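Local structure of reticulocyte binding protein (Streptococcus agalactiae COH1, 3FAW) at residues A43-L48 against G105-S110; D84-T89 against L93-G98; S149-S154 against N407-M412. The protein probably hydrolyses the alpha-1,6-glucosidic linkages of pullulan and branched alpha-glucans as a secreted streptococcal pullulanase carried on the cell wall. One frame throughout, in Å; residues are numbered along the deposited sequence. Where two conformers were deposited one is given.

Interaction 1: residues A43-L48 against G105-S110; sequences AQQTDL and GHFNIS
Gln45 meets Phe107 through its amide oxygen: OE1 stands 3.5 Å from CE2 of Phe107, at the rim of the ring and close to its plane, so it faces the ring's C-H edge. The glutamine gets there by an extended chain, with CG anti to the backbone N (chi1 -171°) and no kink further out. Its amide plane is turned 60° from the ring. The rotation of that amide is fixed from its other end, where NE2 donates to the carbonyl of Asp47 (NE2 to O 3.1 Å) and also to the carbonyl of Phe100. The Asp47 oxygen lies almost in the amide plane, although the donor sits above the carbonyl plane of Asp47. Phe107 also has an aromatic neighbour, Phe100, the two rings meeting edge-to-face. Two residues along, the contact turns wholly apolar: CB of Ala43 touches CG1 of Ile109 at 3.8 Å, the branch that chi1 of -45° places beside the isoleucine's own backbone N. No hydrogen bond joins the two segments, and paired CA atoms stay far apart, 7.3 Å for Ala43 and Ile109. Strand 114-120 explains the gap, since Arg119 bonds to the backbone of Ala43 and Gln45 while strand 108-111 pairs with the same strand. The contact is thus buried side-chain packing between next-but-one strands of a mixed beta sheet whose first and last strands also pair.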
loop_
_atom_site.group_PDB
_atom_site.type_symbol
_atom_site.label_atom_id
_atom_site.label_comp_id
_atom_site.label_asym_id
_atom_site.label_seq_id
_atom_site.Cartn_x
_atom_site.Cartn_y
_atom_site.Cartn_z
ATOM N N ALA A 43 -18.133 -20.092 26.407
ATOM C CA ALA A 43 -17.167 -19.806 27.460
ATOM C C ALA A 43 -15.754 -19.675 26.905
ATOM O O ALA A 43 -15.397 -20.332 25.921
ATOM C CB ALA A 43 -17.214 -20.890 28.522
ATOM N N GLN A 44 -14.962 -18.815 27.543
ATOM C CA GLN A 44 -13.564 -18.616 27.176
ATOM C C GLN A 44 -12.683 -18.576 28.420
ATOM O O GLN A 44 -13.075 -18.008 29.446
ATOM C CB GLN A 44 -13.383 -17.316 26.384
ATOM C CG GLN A 44 -14.214 -17.219 25.104
ATOM C CD GLN A 44 -15.662 -16.796 25.350
ATOM O OE1 GLN A 44 -15.947 -16.010 26.254
ATOM N NE2 GLN A 44 -16.581 -17.313 24.533
ATOM N N GLN A 45 -11.500 -19.185 28.329
ATOM C CA GLN A 45 -10.481 -19.055 29.372
ATOM C C GLN A 45 -9.557 -17.876 29.047
ATOM O O GLN A 45 -8.932 -17.840 27.982
ATOM C CB GLN A 45 -9.668 -20.343 29.534
ATOM C CG GLN A 45 -8.738 -20.312 30.758
ATOM C CD GLN A 45 -8.088 -21.645 31.073
ATOM O OE1 GLN A 45 -8.413 -22.671 30.476
ATOM N NE2 GLN A 45 -7.153 -21.633 32.020
ATOM N N THR A 46 -9.474 -16.931 29.987
ATOM C CA THR A 46 -8.780 -15.659 29.794
ATOM C C THR A 46 -7.448 -15.573 30.548
ATOM O O THR A 46 -6.591 -14.760 30.202
ATOM C CB THR A 46 -9.679 -14.492 30.243
ATOM O OG1 THR A 46 -9.970 -14.622 31.643
ATOM C CG2 THR A 46 -10.989 -14.490 29.451
ATOM N N ASP A 47 -7.286 -16.389 31.587
ATOM C CA ASP A 47 -5.991 -16.542 32.261
ATOM C C ASP A 47 -5.938 -17.878 33.020
ATOM O O ASP A 47 -6.856 -18.691 32.912
ATOM C CB ASP A 47 -5.678 -15.332 33.168
ATOM C CG ASP A 47 -6.609 -15.215 34.364
ATOM O OD1 ASP A 47 -7.164 -16.236 34.820
ATOM O OD2 ASP A 47 -6.769 -14.086 34.866
ATOM N N LEU A 48 -4.871 -18.102 33.782
ATOM C CA LEU A 48 -4.671 -19.385 34.457
ATOM C C LEU A 48 -5.802 -19.738 35.424
ATOM O O LEU A 48 -6.148 -20.913 35.566
ATOM C CB LEU A 48 -3.318 -19.416 35.185
ATOM C CG LEU A 48 -2.067 -19.447 34.296
ATOM C CD1 LEU A 48 -0.793 -19.472 35.146
ATOM C CD2 LEU A 48 -2.086 -20.637 33.340
ATOM N N GLY A 105 -6.783 -28.804 30.128
ATOM C CA GLY A 105 -7.872 -28.202 29.358
ATOM C C GLY A 105 -8.049 -28.929 28.037
ATOM O O GLY A 105 -7.269 -29.831 27.730
ATOM N N HIS A 106 -9.053 -28.566 27.239
ATOM C CA HIS A 106 -10.006 -27.497 27.539
ATOM C C HIS A 106 -11.046 -27.956 28.548
ATOM O O HIS A 106 -11.276 -29.154 28.717
ATOM C CB HIS A 106 -10.724 -27.057 26.262
ATOM C CG HIS A 106 -9.813 -26.486 25.221
ATOM N ND1 HIS A 106 -9.576 -27.109 24.014
ATOM C CD2 HIS A 106 -9.079 -25.349 25.207
ATOM C CE1 HIS A 106 -8.738 -26.378 23.302
ATOM N NE2 HIS A 106 -8.422 -25.304 24.002
ATOM N N PHE A 107 -11.683 -26.992 29.203
ATOM C CA PHE A 107 -12.661 -27.289 30.243
ATOM C C PHE A 107 -14.094 -27.308 29.708
ATOM O O PHE A 107 -14.427 -26.601 28.757
ATOM C CB PHE A 107 -12.485 -26.308 31.405
ATOM C CG PHE A 107 -11.126 -26.400 32.043
ATOM C CD1 PHE A 107 -10.887 -27.300 33.071
ATOM C CD2 PHE A 107 -10.071 -25.630 31.575
ATOM C CE1 PHE A 107 -9.632 -27.410 33.640
ATOM C CE2 PHE A 107 -8.812 -25.739 32.142
ATOM C CZ PHE A 107 -8.594 -26.630 33.175
ATOM N N ASN A 108 -14.918 -28.166 30.301
ATOM C CA ASN A 108 -16.343 -28.220 29.988
ATOM C C ASN A 108 -17.136 -27.471 31.051
ATOM O O ASN A 108 -17.075 -27.809 32.235
ATOM C CB ASN A 108 -16.832 -29.667 29.906
ATOM C CG ASN A 108 -18.259 -29.771 29.386
ATOM O OD1 ASN A 108 -18.510 -29.603 28.191
ATOM N ND2 ASN A 108 -19.202 -30.050 30.284
ATOM N N ILE A 109 -17.871 -26.450 30.626
ATOM C CA ILE A 109 -18.760 -25.710 31.515
ATOM C C ILE A 109 -20.179 -26.205 31.259
ATOM O O ILE A 109 -20.593 -26.323 30.107
ATOM C CB ILE A 109 -18.684 -24.185 31.273
ATOM C CG1 ILE A 109 -17.225 -23.720 31.130
ATOM C CG2 ILE A 109 -19.368 -23.434 32.405
ATOM C CD1 ILE A 109 -16.320 -24.135 32.276
ATOM N N SER A 110 -20.916 -26.507 32.326
ATOM C CA SER A 110 -22.273 -27.040 32.189
ATOM C C SER A 110 -23.280 -26.345 33.098
ATOM O O SER A 110 -22.960 -25.937 34.215
ATOM C CB SER A 110 -22.297 -28.551 32.440
ATOM O OG SER A 110 -21.894 -28.868 33.759
#

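Interaction 2: residues D84-T89 against L93-G98; sequences DITLDT and LLIIKG
Leu94 CD1 forms the apolar centre, lying 3.4 Å from CD1 of Leu87, which is tighter than ordinary van der Waals contact, and 3.8 Å from CD1 of Ile85. Leu87 and Leu94 run side by side in the same direction, whereas Ile85 crosses Leu94 at a slant. The reach of Leu94 follows from its first torsion: with CG anti to the backbone N (chi1 -178°), the methyl is carried back over the partner strand. Ile96 completes this face more loosely, beside the CG2 branch of Ile85.

Between the faces runs an antiparallel ladder, the short strand axes being 4.8 Å apart and their directions 164° from each other. Thr86 and Ile95 form a hydrogen-bonded pair, N to O 2.9 Å both ways, and each donor lies in the carbonyl plane. Asp88 N also bonds to Leu93 O; the return bond from Leu93 N to Asp88 O is longer, 3.1 Å, and more bent.

The reverse face carries Asp84, Thr86, Asp88, Leu93, Ile95 and Lys97. Here CD1 of Leu93 rests on CB of Asp88 at 3.6 Å. Asp84 and Lys97 make no salt bridge with each other, OD2 and NZ being 6.6 Å apart; OD1 of Asp84 takes the backbone N-H of Ile85 from above the carboxylate plane and forms a salt bridge with Lys63. Asp88 OD1 accepts from the backbone N of Lys91 in the turn.

The arrangement is a beta hairpin. Helix 64-69 packs on part of its apolar face, Ile66 against both Ile85 and Leu94, while Leu70 lies against Leu94 and Ile96, and strand 50-55 continues the sheet beyond strand 93-98.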
loop_
_atom_site.group_PDB
_atom_site.type_symbol
_atom_site.label_atom_id
_atom_site.label_comp_id
_atom_site.label_asym_id
_atom_site.label_seq_id
_atom_site.Cartn_x
_atom_site.Cartn_y
_atom_site.Cartn_z
ATOM N N ASP A 84 -14.718 -19.207 43.296
ATOM C CA ASP A 84 -15.739 -18.160 43.433
ATOM C C ASP A 84 -16.310 -17.813 42.049
ATOM O O ASP A 84 -15.743 -18.202 41.020
ATOM C CB ASP A 84 -15.129 -16.906 44.079
ATOM C CG ASP A 84 -16.171 -15.974 44.685
ATOM O OD1 ASP A 84 -17.383 -16.296 44.667
ATOM O OD2 ASP A 84 -15.767 -14.904 45.179
ATOM N N ILE A 85 -17.436 -17.099 42.030
ATOM C CA ILE A 85 -17.990 -16.546 40.790
ATOM C C ILE A 85 -18.396 -15.081 40.961
ATOM O O ILE A 85 -18.685 -14.628 42.072
ATOM C CB ILE A 85 -19.204 -17.362 40.266
ATOM C CG1 ILE A 85 -20.405 -17.257 41.214
ATOM C CG2 ILE A 85 -18.815 -18.818 40.063
ATOM C CD1 ILE A 85 -21.637 -17.965 40.693
ATOM N N THR A 86 -18.409 -14.350 39.849
ATOM C CA THR A 86 -18.836 -12.950 39.818
ATOM C C THR A 86 -19.835 -12.782 38.677
ATOM O O THR A 86 -19.582 -13.231 37.565
ATOM C CB THR A 86 -17.635 -11.991 39.606
ATOM O OG1 THR A 86 -16.752 -12.070 40.732
ATOM C CG2 THR A 86 -18.102 -10.546 39.444
ATOM N N LEU A 87 -20.971 -12.151 38.970
ATOM C CA LEU A 87 -22.027 -11.924 37.982
ATOM C C LEU A 87 -21.904 -10.537 37.355
ATOM O O LEU A 87 -21.900 -9.527 38.060
ATOM C CB LEU A 87 -23.417 -12.069 38.624
ATOM C CG LEU A 87 -23.962 -13.483 38.844
ATOM C CD1 LEU A 87 -23.071 -14.288 39.782
ATOM C CD2 LEU A 87 -25.389 -13.425 39.383
ATOM N N ASP A 88 -21.794 -10.499 36.030
ATOM C CA ASP A 88 -21.933 -9.253 35.271
ATOM C C ASP A 88 -23.293 -9.280 34.563
ATOM O O ASP A 88 -23.426 -9.844 33.473
ATOM C CB ASP A 88 -20.786 -9.097 34.267
ATOM C CG ASP A 88 -20.739 -7.713 33.631
ATOM O OD1 ASP A 88 -21.773 -7.007 33.617
ATOM O OD2 ASP A 88 -19.660 -7.334 33.133
ATOM N N THR A 89 -24.301 -8.684 35.200
ATOM C CA THR A 89 -25.676 -8.716 34.684
ATOM C C THR A 89 -25.863 -7.859 33.428
ATOM O O THR A 89 -26.748 -8.134 32.616
ATOM C CB THR A 89 -26.710 -8.287 35.753
ATOM O OG1 THR A 89 -26.447 -6.947 36.187
ATOM C CG2 THR A 89 -26.668 -9.228 36.950
ATOM N N LEU A 93 -22.657 -12.097 31.472
ATOM C CA LEU A 93 -21.547 -13.033 31.565
ATOM C C LEU A 93 -21.203 -13.320 33.019
ATOM O O LEU A 93 -21.328 -12.455 33.892
ATOM C CB LEU A 93 -20.322 -12.532 30.782
ATOM C CG LEU A 93 -19.620 -11.238 31.190
ATOM C CD1 LEU A 93 -18.749 -11.455 32.404
ATOM C CD2 LEU A 93 -18.774 -10.715 30.033
ATOM N N LEU A 94 -20.782 -14.557 33.260
ATOM C CA LEU A 94 -20.411 -15.034 34.581
ATOM C C LEU A 94 -18.911 -15.311 34.587
ATOM O O LEU A 94 -18.423 -16.118 33.796
ATOM C CB LEU A 94 -21.190 -16.312 34.887
ATOM C CG LEU A 94 -21.003 -16.970 36.254
ATOM C CD1 LEU A 94 -21.593 -16.096 37.350
ATOM C CD2 LEU A 94 -21.646 -18.346 36.248
ATOM N N ILE A 95 -18.179 -14.638 35.471
ATOM C CA ILE A 95 -16.739 -14.865 35.607
ATOM C C ILE A 95 -16.511 -15.949 36.667
ATOM O O ILE A 95 -16.911 -15.790 37.820
ATOM C CB ILE A 95 -15.971 -13.572 35.965
ATOM C CG1 ILE A 95 -16.286 -12.463 34.954
ATOM C CG2 ILE A 95 -14.471 -13.829 35.997
ATOM C CD1 ILE A 95 -17.502 -11.631 35.315
ATOM N N ILE A 96 -15.881 -17.048 36.255
ATOM C CA ILE A 96 -15.701 -18.234 37.088
ATOM C C ILE A 96 -14.233 -18.355 37.490
ATOM O O ILE A 96 -13.354 -18.370 36.624
ATOM C CB ILE A 96 -16.116 -19.521 36.323
ATOM C CG1 ILE A 96 -17.516 -19.367 35.708
ATOM C CG2 ILE A 96 -16.075 -20.728 37.248
ATOM C CD1 ILE A 96 -17.842 -20.405 34.644
ATOM N N LYS A 97 -13.979 -18.450 38.799
ATOM C CA LYS A 97 -12.623 -18.533 39.349
ATOM C C LYS A 97 -12.302 -19.930 39.878
ATOM O O LYS A 97 -13.168 -20.615 40.434
ATOM C CB LYS A 97 -12.433 -17.523 40.486
ATOM C CG LYS A 97 -12.614 -16.068 40.080
ATOM C CD LYS A 97 -12.439 -15.149 41.278
ATOM C CE LYS A 97 -12.963 -13.750 41.002
ATOM N NZ LYS A 97 -12.123 -13.019 40.005
ATOM N N GLY A 98 -11.038 -20.322 39.725
ATOM C CA GLY A 98 -10.550 -21.629 40.160
ATOM C C GLY A 98 -9.168 -21.891 39.585
ATOM O O GLY A 98 -8.577 -21.006 38.981
#

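Interaction 3: residues S149-S154 against N407-M412; sequences SLWSPS and NYYHFM
Trp151 turns the edge of its six-membered ring toward the faces of two consecutive tyrosines, which also touch each other. Its CH2 lies over the centre of the Tyr408 ring, 3.8 Å from CD2, in an edge-to-face pair with centroids 5.0 Å apart and planes inclined at 53°. Tyr409 gives a second, offset edge-to-face pair, its centroid 5.6 Å away and its plane at 79° to the indole. The closest atoms are CE3 of Trp151 and OH of Tyr409, 3.2 Å apart, and the two side chains slide past one another in opposite directions. With CG anti to the backbone N (chi1 -177°), Trp151 extends toward the tyrosines, while CD of Pro153 sits over the centre of an indole face, 3.5 Å above it.

This close aromatic packing contrasts with a water-mediated side. No direct hydrogen bond crosses the contact; a water donates to the carbonyl O of Trp151 at 2.8 Å and is hydrogen-bonded to OH of Tyr409 at 2.9 Å. The remaining polar ends are satisfied by other partners: NE1 of Trp151 by the carbonyl of Tyr129, and OH of Tyr408 by Asp126 and the backbone N of Met433.

The cluster thus joins strand 146-151 of the CBM48-type module to a loop of the catalytic alpha-amylase domain. Helix 122-129 packs on Tyr408 through Trp122 and Lys125, and helix 432-449 brings Met433 against Trp151.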
loop_
_atom_site.group_PDB
_atom_site.type_symbol
_atom_site.label_atom_id
_atom_site.label_comp_id
_atom_site.label_asym_id
_atom_site.label_seq_id
_atom_site.Cartn_x
_atom_site.Cartn_y
_atom_site.Cartn_z
ATOM N N SER A 149 10.235 -24.826 11.200
ATOM C CA SER A 149 9.443 -24.450 12.374
ATOM C C SER A 149 8.099 -23.873 11.938
ATOM O O SER A 149 8.050 -23.038 11.033
ATOM C CB SER A 149 10.192 -23.421 13.223
ATOM O OG SER A 149 11.153 -24.046 14.059
ATOM N N LEU A 150 7.025 -24.328 12.582
ATOM C CA LEU A 150 5.664 -23.825 12.341
ATOM C C LEU A 150 4.933 -23.638 13.674
ATOM O O LEU A 150 4.851 -24.573 14.475
ATOM C CB LEU A 150 4.869 -24.803 11.469
ATOM C CG LEU A 150 3.437 -24.362 11.123
ATOM C CD1 LEU A 150 3.458 -23.295 10.027
ATOM C CD2 LEU A 150 2.572 -25.543 10.713
ATOM N N TRP A 151 4.398 -22.440 13.901
ATOM C CA TRP A 151 3.645 -22.140 15.123
ATOM C C TRP A 151 2.180 -22.555 14.952
ATOM O O TRP A 151 1.508 -22.099 14.027
ATOM C CB TRP A 151 3.752 -20.645 15.454
ATOM C CG TRP A 151 3.076 -20.236 16.728
ATOM C CD1 TRP A 151 3.602 -20.276 17.988
ATOM C CD2 TRP A 151 1.752 -19.707 16.863
ATOM N NE1 TRP A 151 2.683 -19.811 18.898
ATOM C CE2 TRP A 151 1.538 -19.457 18.235
ATOM C CE3 TRP A 151 0.721 -19.428 15.957
ATOM C CZ2 TRP A 151 0.334 -18.936 18.725
ATOM C CZ3 TRP A 151 -0.474 -18.909 16.442
ATOM C CH2 TRP A 151 -0.658 -18.669 17.815
ATOM N N SER A 152 1.693 -23.425 15.836
ATOM C CA SER A 152 0.308 -23.922 15.760
ATOM C C SER A 152 -0.093 -24.653 17.052
ATOM O O SER A 152 -0.175 -25.878 17.078
ATOM C CB SER A 152 0.136 -24.847 14.546
ATOM O OG SER A 152 -1.220 -25.210 14.360
ATOM N N PRO A 153 -0.371 -23.892 18.126
ATOM C CA PRO A 153 -0.465 -24.485 19.458
ATOM C C PRO A 153 -1.655 -25.428 19.697
ATOM O O PRO A 153 -1.574 -26.252 20.603
ATOM C CB PRO A 153 -0.541 -23.260 20.380
ATOM C CG PRO A 153 -1.103 -22.184 19.538
ATOM C CD PRO A 153 -0.628 -22.441 18.146
ATOM N N SER A 154 -2.726 -25.325 18.902
ATOM C CA SER A 154 -3.925 -26.149 19.102
ATOM C C SER A 154 -3.929 -27.438 18.273
ATOM O O SER A 154 -4.873 -28.228 18.359
ATOM C CB SER A 154 -5.191 -25.340 18.798
ATOM O OG SER A 154 -5.292 -25.035 17.415
ATOM N N ASN A 407 -9.300 -19.087 15.488
ATOM C CA ASN A 407 -9.590 -18.115 16.536
ATOM C C ASN A 407 -8.313 -17.483 17.103
ATOM O O ASN A 407 -8.066 -17.551 18.305
ATOM C CB ASN A 407 -10.394 -18.774 17.667
ATOM C CG ASN A 407 -11.508 -19.666 17.154
ATOM O OD1 ASN A 407 -12.533 -19.187 16.672
ATOM N ND2 ASN A 407 -11.314 -20.971 17.263
ATOM N N TYR A 408 -7.494 -16.885 16.242
ATOM C CA TYR A 408 -6.313 -16.161 16.726
ATOM C C TYR A 408 -5.781 -15.063 15.792
ATOM O O TYR A 408 -5.702 -13.898 16.184
ATOM C CB TYR A 408 -5.155 -17.116 17.065
ATOM C CG TYR A 408 -3.949 -16.319 17.490
ATOM C CD1 TYR A 408 -3.805 -15.902 18.808
ATOM C CD2 TYR A 408 -2.997 -15.908 16.557
ATOM C CE1 TYR A 408 -2.734 -15.132 19.196
ATOM C CE2 TYR A 408 -1.928 -15.135 16.930
ATOM C CZ TYR A 408 -1.795 -14.744 18.253
ATOM O OH TYR A 408 -0.727 -13.969 18.638
ATOM N N TYR A 409 -5.376 -15.454 14.589
ATOM C CA TYR A 409 -4.610 -14.572 13.692
ATOM C C TYR A 409 -5.379 -13.332 13.246
ATOM O O TYR A 409 -4.801 -12.255 13.083
ATOM C CB TYR A 409 -4.147 -15.333 12.443
ATOM C CG TYR A 409 -2.845 -16.092 12.604
ATOM C CD1 TYR A 409 -1.640 -15.415 12.777
ATOM C CD2 TYR A 409 -2.813 -17.485 12.542
ATOM C CE1 TYR A 409 -0.442 -16.101 12.906
ATOM C CE2 TYR A 409 -1.618 -18.180 12.669
ATOM C CZ TYR A 409 -0.437 -17.481 12.848
ATOM O OH TYR A 409 0.751 -18.162 12.965
ATOM N N HIS A 410 -6.681 -13.491 13.037
ATOM C CA HIS A 410 -7.502 -12.394 12.540
ATOM C C HIS A 410 -8.120 -11.600 13.688
ATOM O O HIS A 410 -8.256 -12.109 14.807
ATOM C CB HIS A 410 -8.605 -12.927 11.623
ATOM C CG HIS A 410 -8.098 -13.778 10.499
ATOM N ND1 HIS A 410 -8.335 -15.134 10.424
ATOM C CD2 HIS A 410 -7.362 -13.463 9.406
ATOM C CE1 HIS A 410 -7.769 -15.616 9.332
ATOM N NE2 HIS A 410 -7.173 -14.624 8.696
ATOM N N PHE A 411 -8.479 -10.350 13.407
ATOM C CA PHE A 411 -9.371 -9.601 14.288
ATOM C C PHE A 411 -10.675 -10.392 14.370
ATOM O O PHE A 411 -11.114 -10.972 13.376
ATOM C CB PHE A 411 -9.653 -8.194 13.762
ATOM C CG PHE A 411 -8.534 -7.208 13.978
ATOM C CD1 PHE A 411 -7.947 -7.048 15.228
ATOM C CD2 PHE A 411 -8.095 -6.402 12.929
ATOM C CE1 PHE A 411 -6.928 -6.125 15.425
ATOM C CE2 PHE A 411 -7.072 -5.472 13.120
ATOM C CZ PHE A 411 -6.491 -5.333 14.372
ATOM N N MET A 412 -11.277 -10.424 15.555
ATOM C CA MET A 412 -12.383 -11.334 15.825
ATOM C C MET A 412 -13.624 -10.648 16.381
ATOM O O MET A 412 -13.544 -9.598 17.024
ATOM C CB MET A 412 -11.932 -12.409 16.814
ATOM C CG MET A 412 -11.199 -13.584 16.181
ATOM S SD MET A 412 -10.588 -14.732 17.434
ATOM C CE MET A 412 -9.302 -13.734 18.185
HETATM O O HOH W 1 1.823 -20.535 11.787
#

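How the interactions relate
Interactions 1 and 2 belong to one mixed sheet: their centres are 12 Å apart, and they touch where CG2 of Ile109 meets CD1 of Ile96 at 4.1 Å. Along the chain, the hairpin of interaction 2 falls between the two segments that interaction 1 brings together. Interaction 3 comes later in the chain and joins other parts, the CBM48-type module and the catalytic domain. Its centre is 18 Å from that of interaction 1, with nearest atoms about 6 Å apart, and 27 Å from that of interaction 2. Helix 122-129 bridges the gap, since Phe124 touches Gln45 and Asp126 binds Tyr408. None of the three contacts includes a calcium ligand.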